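Local coordinates for isochorismatase family protein family (Burkholderia thailandensis, PDB 3TXY), which is of undetermined function but belongs to the isochorismatase family of cysteine-hydrolase-like proteins and is probably a hydrolase, at residues A[48-53]-A[96-101]; A[154-159]-A[175-180]. All blocks are in the same frame, centred on the assembly; numbering follows the deposited sequence.

How the contacts relate
Two ways of fastening the periphery of an alpha/beta fold to its parallel sheet appear here. Contact 1 is polar and lies at the surface: a salt bridge ties the end of helix 35-51 to the loop that leads into strand 102-106, one outermost strand of the sheet. Contact 2 is apolar and buried, holding helix 166-180 against strand 153-162 next to strand 182-184, at the sheet's other margin. Their centres are 23 Å apart and their nearest atoms about 7 Å apart, so the two do not touch. Contact 1 closes in the sequence before contact 2 opens, and both lie within the isochorismatase domain. Contact 2 also adjoins the second subunit.

Contact 1 (A[48-53]-A[96-101]); sequences AFRARK and GVQPLD
Arg50 and Asp101 meet in a side-on salt bridge, with NE and NH2 of the guanidinium each serving one carboxylate oxygen. The bond from Arg50 NE to Asp101 OD1 is 3.0 Å long and nearly straight at 170°, and it uses the syn lone pair. Arg50 NH2 reaches Asp101 OD2 at 2.9 Å, again on the syn side but 30° out of the carboxylate plane. Both oxygens lie near the guanidinium plane, and the amide of Gln98 stacks over one face. The two flat groups are almost parallel, offset toward the rim, with Gln98 CD 3.3 Å from Arg50 NE; the amide nitrogen stacks there without bonding.

Behind this first shell, the carboxylate is steadied by its own loop. Gln98 N donates to Asp101 OD2 at 2.7 Å from the face opposite Arg50 NH2, so two donors grip that oxygen. A type I turn from Gln98 to Asp101, closed by Asp101 N to Gln98 O at 3.0 Å, brings the stacking amide and the acceptor together. From the helix, Arg50 spans the gap to the loop because its chain is extended from CG to NE.

Lys53 closes helix 35-51 in a Schellman motif just beyond Arg50. Arg50 and Asp101 both touch Phe58, so the salt bridge ties the end of this helix to the loop entering strand 102-106 beside strand 56-61.

Contact 2 (A[154-159]-A[175-180]); sequences VVVVSD and QIFPKL
Phe177 is the first residue along 175-180 to meet the strand, and it does so with one face of its ring. Val156 CG2 sits over that face in a CH-pi contact, 4.1 Å from the ring centroid and 19° off the normal, displaced toward the rim. The other methyl, Val156 CG1, lies above the same face but out past the rim, 3.7 Å from Phe177 CE2. With CG1 anti to the backbone N (chi1 -174°), CG2 is set near CD2 of the ring while CG1 reaches beyond the CD2-CE2 edge.

Pro178 and Lys179 follow, turned to the second subunit, where Lys179 makes a cation-pi contact with Trp164 of that subunit. At Leu180 the helix meets the strand again, through its backbone: Leu180 O is 4.1 Å from Val154 CB. A water links the strand and the helical segment here, accepting from Val154 N at 2.9 Å and lying 2.7 Å from Leu180 O, within hydrogen-bonding distance.

In the beta-alpha-beta unit 153-162, 166-180, 182-184, helix 166-180 thus packs on strand 153-162 chiefly by apolar contact and dispersion, whereas backbone hydrogen bonds pair the two strands.

Contact 1 (A[48-53]-A[96-101])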
loop_
_atom_site.group_PDB
_atom_site.type_symbol
_atom_site.label_atom_id
_atom_site.label_comp_id
_atom_site.label_asym_id
_atom_site.label_seq_id
_atom_site.Cartn_x
_atom_site.Cartn_y
_atom_site.Cartn_z
ATOM N N ALA A 48 -24.613 1.529 -13.998
ATOM C CA ALA A 48 -25.090 0.251 -13.458
ATOM C C ALA A 48 -25.265 0.290 -11.932
ATOM O O ALA A 48 -26.247 -0.254 -11.399
ATOM C CB ALA A 48 -24.146 -0.862 -13.870
ATOM N N PHE A 49 -24.328 0.943 -11.238
ATOM C CA PHE A 49 -24.442 1.164 -9.797
ATOM C C PHE A 49 -25.617 2.070 -9.416
ATOM O O PHE A 49 -26.443 1.691 -8.575
ATOM C CB PHE A 49 -23.119 1.698 -9.229
ATOM C CG PHE A 49 -22.135 0.604 -8.898
ATOM C CD1 PHE A 49 -21.475 -0.090 -9.910
ATOM C CD2 PHE A 49 -21.899 0.227 -7.575
ATOM C CE1 PHE A 49 -20.572 -1.116 -9.607
ATOM C CE2 PHE A 49 -21.029 -0.807 -7.273
ATOM C CZ PHE A 49 -20.351 -1.468 -8.279
ATOM N N ARG A 50 -25.735 3.220 -10.072
ATOM C CA ARG A 50 -26.797 4.174 -9.741
ATOM C C ARG A 50 -28.183 3.577 -9.971
ATOM O O ARG A 50 -29.093 3.767 -9.143
ATOM C CB ARG A 50 -26.614 5.476 -10.525
ATOM C CG ARG A 50 -25.401 6.295 -10.072
ATOM C CD ARG A 50 -25.513 7.737 -10.554
ATOM N NE ARG A 50 -24.211 8.400 -10.679
ATOM C CZ ARG A 50 -23.419 8.327 -11.752
ATOM N NH1 ARG A 50 -23.755 7.593 -12.812
ATOM N NH2 ARG A 50 -22.265 8.977 -11.755
ATOM N N ALA A 51 -28.321 2.834 -11.071
ATOM C CA ALA A 51 -29.532 2.048 -11.377
ATOM C C ALA A 51 -29.999 1.167 -10.222
ATOM O O ALA A 51 -31.196 0.874 -10.107
ATOM C CB ALA A 51 -29.307 1.180 -12.618
ATOM N N ARG A 52 -29.062 0.733 -9.387
ATOM C CA ARG A 52 -29.347 -0.171 -8.267
ATOM C C ARG A 52 -29.324 0.539 -6.916
ATOM O O ARG A 52 -29.364 -0.112 -5.866
ATOM C CB ARG A 52 -28.365 -1.346 -8.282
ATOM C CG ARG A 52 -28.628 -2.318 -9.418
ATOM C CD ARG A 52 -27.469 -3.278 -9.633
ATOM N NE ARG A 52 -27.695 -4.191 -10.757
ATOM C CZ ARG A 52 -27.581 -3.878 -12.050
ATOM N NH1 ARG A 52 -27.261 -2.647 -12.447
ATOM N NH2 ARG A 52 -27.808 -4.811 -12.965
ATOM N N LYS A 53 -29.290 1.872 -6.958
ATOM C CA LYS A 53 -29.174 2.710 -5.767
ATOM C C LYS A 53 -27.948 2.338 -4.930
ATOM O O LYS A 53 -27.989 2.370 -3.692
ATOM C CB LYS A 53 -30.480 2.678 -4.946
ATOM C CG LYS A 53 -31.693 3.150 -5.758
ATOM C CD LYS A 53 -32.990 3.151 -4.961
ATOM C CE LYS A 53 -33.523 1.737 -4.735
ATOM N NZ LYS A 53 -34.749 1.743 -3.873
ATOM N N GLY A 96 -19.119 12.145 -15.972
ATOM C CA GLY A 96 -20.513 12.328 -15.589
ATOM C C GLY A 96 -20.776 12.399 -14.100
ATOM O O GLY A 96 -21.784 11.863 -13.621
ATOM N N VAL A 97 -19.867 13.023 -13.356
ATOM C CA VAL A 97 -20.028 13.143 -11.904
ATOM C C VAL A 97 -21.311 13.934 -11.591
ATOM O O VAL A 97 -21.482 15.060 -12.082
ATOM C CB VAL A 97 -18.799 13.800 -11.228
ATOM C CG1 VAL A 97 -19.063 13.979 -9.736
ATOM C CG2 VAL A 97 -17.539 12.951 -11.440
ATOM N N GLN A 98 -22.201 13.326 -10.798
ATOM C CA GLN A 98 -23.509 13.910 -10.483
ATOM C C GLN A 98 -23.470 14.589 -9.105
ATOM O O GLN A 98 -22.714 14.174 -8.239
ATOM C CB GLN A 98 -24.589 12.831 -10.466
ATOM C CG GLN A 98 -24.618 11.893 -11.660
ATOM C CD GLN A 98 -25.879 11.045 -11.682
ATOM O OE1 GLN A 98 -26.699 11.130 -10.765
ATOM N NE2 GLN A 98 -26.059 10.246 -12.731
ATOM N N PRO A 99 -24.288 15.642 -8.894
ATOM C CA PRO A 99 -24.337 16.297 -7.573
ATOM C C PRO A 99 -24.609 15.398 -6.340
ATOM O O PRO A 99 -24.219 15.782 -5.246
ATOM C CB PRO A 99 -25.438 17.353 -7.749
ATOM C CG PRO A 99 -25.406 17.681 -9.207
ATOM C CD PRO A 99 -25.037 16.402 -9.913
ATOM N N LEU A 100 -25.233 14.225 -6.503
ATOM C CA LEU A 100 -25.484 13.320 -5.357
ATOM C C LEU A 100 -24.476 12.180 -5.235
ATOM O O LEU A 100 -24.595 11.318 -4.349
ATOM C CB LEU A 100 -26.915 12.756 -5.398
ATOM C CG LEU A 100 -27.982 13.822 -5.155
ATOM C CD1 LEU A 100 -29.374 13.271 -5.457
ATOM C CD2 LEU A 100 -27.905 14.375 -3.736
ATOM N N ASP A 101 -23.481 12.187 -6.115
ATOM C CA ASP A 101 -22.398 11.244 -6.049
ATOM C C ASP A 101 -21.501 11.650 -4.905
ATOM O O ASP A 101 -21.457 12.812 -4.520
ATOM C CB ASP A 101 -21.627 11.240 -7.367
ATOM C CG ASP A 101 -22.410 10.587 -8.490
ATOM O OD1 ASP A 101 -23.290 9.740 -8.199
ATOM O OD2 ASP A 101 -22.142 10.916 -9.664
#

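Contact 2 (A[154-159]-A[175-180])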
loop_
_atom_site.group_PDB
_atom_site.type_symbol
_atom_site.label_atom_id
_atom_site.label_comp_id
_atom_site.label_asym_id
_atom_site.label_seq_id
_atom_site.Cartn_x
_atom_site.Cartn_y
_atom_site.Cartn_z
ATOM N N VAL A 154 -12.378 -6.391 -1.973
ATOM C CA VAL A 154 -11.920 -5.506 -3.050
ATOM C C VAL A 154 -11.963 -6.225 -4.402
ATOM O O VAL A 154 -11.476 -7.350 -4.539
ATOM C CB VAL A 154 -10.483 -5.019 -2.815
ATOM C CG1 VAL A 154 -10.016 -4.111 -3.960
ATOM C CG2 VAL A 154 -10.337 -4.312 -1.460
ATOM N N VAL A 155 -12.536 -5.552 -5.395
ATOM C CA VAL A 155 -12.518 -5.999 -6.769
ATOM C C VAL A 155 -11.870 -4.891 -7.594
ATOM O O VAL A 155 -12.306 -3.723 -7.546
ATOM C CB VAL A 155 -13.945 -6.284 -7.288
ATOM C CG1 VAL A 155 -13.909 -6.779 -8.737
ATOM C CG2 VAL A 155 -14.631 -7.290 -6.368
ATOM N N VAL A 156 -10.844 -5.245 -8.358
ATOM C CA VAL A 156 -10.196 -4.304 -9.272
ATOM C C VAL A 156 -10.587 -4.606 -10.730
ATOM O O VAL A 156 -10.550 -5.750 -11.172
ATOM C CB VAL A 156 -8.676 -4.315 -9.117
ATOM C CG1 VAL A 156 -8.051 -3.225 -9.966
ATOM C CG2 VAL A 156 -8.320 -4.099 -7.659
ATOM N N VAL A 157 -10.969 -3.556 -11.453
ATOM C CA VAL A 157 -11.509 -3.689 -12.800
ATOM C C VAL A 157 -10.387 -3.527 -13.819
ATOM O O VAL A 157 -9.929 -2.409 -14.094
ATOM C CB VAL A 157 -12.636 -2.660 -13.083
ATOM C CG1 VAL A 157 -13.188 -2.847 -14.490
ATOM C CG2 VAL A 157 -13.751 -2.785 -12.036
ATOM N N SER A 158 -9.984 -4.653 -14.409
ATOM C CA SER A 158 -8.792 -4.711 -15.231
ATOM C C SER A 158 -8.821 -3.775 -16.436
ATOM O O SER A 158 -7.791 -3.166 -16.792
ATOM C CB SER A 158 -8.522 -6.155 -15.690
ATOM O OG SER A 158 -9.607 -6.675 -16.403
ATOM N N ASP A 159 -9.992 -3.631 -17.049
ATOM C CA ASP A 159 -10.125 -2.733 -18.196
ATOM C C ASP A 159 -10.590 -1.333 -17.812
ATOM O O ASP A 159 -11.001 -0.548 -18.676
ATOM C CB ASP A 159 -10.984 -3.361 -19.308
ATOM C CG ASP A 159 -12.353 -3.797 -18.848
ATOM O OD1 ASP A 159 -12.616 -3.895 -17.635
ATOM O OD2 ASP A 159 -13.195 -4.061 -19.749
ATOM N N GLN A 175 0.359 -10.338 -9.675
ATOM C CA GLN A 175 1.239 -10.621 -8.528
ATOM C C GLN A 175 0.736 -10.040 -7.193
ATOM O O GLN A 175 1.097 -10.557 -6.143
ATOM C CB GLN A 175 2.674 -10.135 -8.778
ATOM C CG GLN A 175 3.347 -10.706 -10.015
ATOM C CD GLN A 175 3.554 -12.201 -9.956
ATOM O OE1 GLN A 175 4.078 -12.739 -8.971
ATOM N NE2 GLN A 175 3.164 -12.888 -11.026
ATOM N N ILE A 176 -0.067 -8.978 -7.240
ATOM C CA ILE A 176 -0.526 -8.300 -6.031
ATOM C C ILE A 176 -2.014 -8.415 -5.817
ATOM O O ILE A 176 -2.441 -8.887 -4.803
ATOM C CB ILE A 176 -0.181 -6.790 -6.017
ATOM C CG1 ILE A 176 1.315 -6.559 -6.267
ATOM C CG2 ILE A 176 -0.607 -6.182 -4.680
ATOM C CD1 ILE A 176 2.237 -7.183 -5.231
ATOM N N PHE A 177 -2.810 -7.932 -6.759
ATOM C CA PHE A 177 -4.243 -7.826 -6.539
ATOM C C PHE A 177 -4.944 -9.161 -6.236
ATOM O O PHE A 177 -5.847 -9.184 -5.404
ATOM C CB PHE A 177 -4.917 -7.125 -7.704
ATOM C CG PHE A 177 -4.530 -5.676 -7.863
ATOM C CD1 PHE A 177 -3.957 -4.946 -6.823
ATOM C CD2 PHE A 177 -4.807 -5.027 -9.054
ATOM C CE1 PHE A 177 -3.636 -3.608 -6.999
ATOM C CE2 PHE A 177 -4.487 -3.702 -9.231
ATOM C CZ PHE A 177 -3.907 -2.983 -8.207
ATOM N N PRO A 178 -4.544 -10.260 -6.909
ATOM C CA PRO A 178 -5.180 -11.553 -6.581
ATOM C C PRO A 178 -4.995 -11.975 -5.122
ATOM O O PRO A 178 -5.778 -12.787 -4.629
ATOM C CB PRO A 178 -4.487 -12.542 -7.532
ATOM C CG PRO A 178 -4.006 -11.706 -8.660
ATOM C CD PRO A 178 -3.583 -10.409 -8.017
ATOM N N LYS A 179 -3.984 -11.434 -4.439
ATOM C CA LYS A 179 -3.738 -11.750 -3.037
ATOM C C LYS A 179 -4.540 -10.920 -2.024
ATOM O O LYS A 179 -4.642 -11.315 -0.832
ATOM C CB LYS A 179 -2.251 -11.636 -2.720
ATOM C CG LYS A 179 -1.397 -12.531 -3.596
ATOM C CD LYS A 179 0.064 -12.182 -3.507
ATOM C CE LYS A 179 0.940 -13.254 -4.159
ATOM N NZ LYS A 179 2.225 -12.730 -4.678
ATOM N N LEU A 180 -5.095 -9.797 -2.486
ATOM C CA LEU A 180 -5.829 -8.888 -1.624
ATOM C C LEU A 180 -7.284 -8.729 -2.085
ATOM O O LEU A 180 -8.071 -8.058 -1.433
ATOM C CB LEU A 180 -5.090 -7.539 -1.499
ATOM C CG LEU A 180 -4.827 -6.725 -2.762
ATOM C CD1 LEU A 180 -6.109 -6.303 -3.481
ATOM C CD2 LEU A 180 -3.952 -5.488 -2.481
HETATM O O HOH W 1 -10.657 -8.227 -0.633
#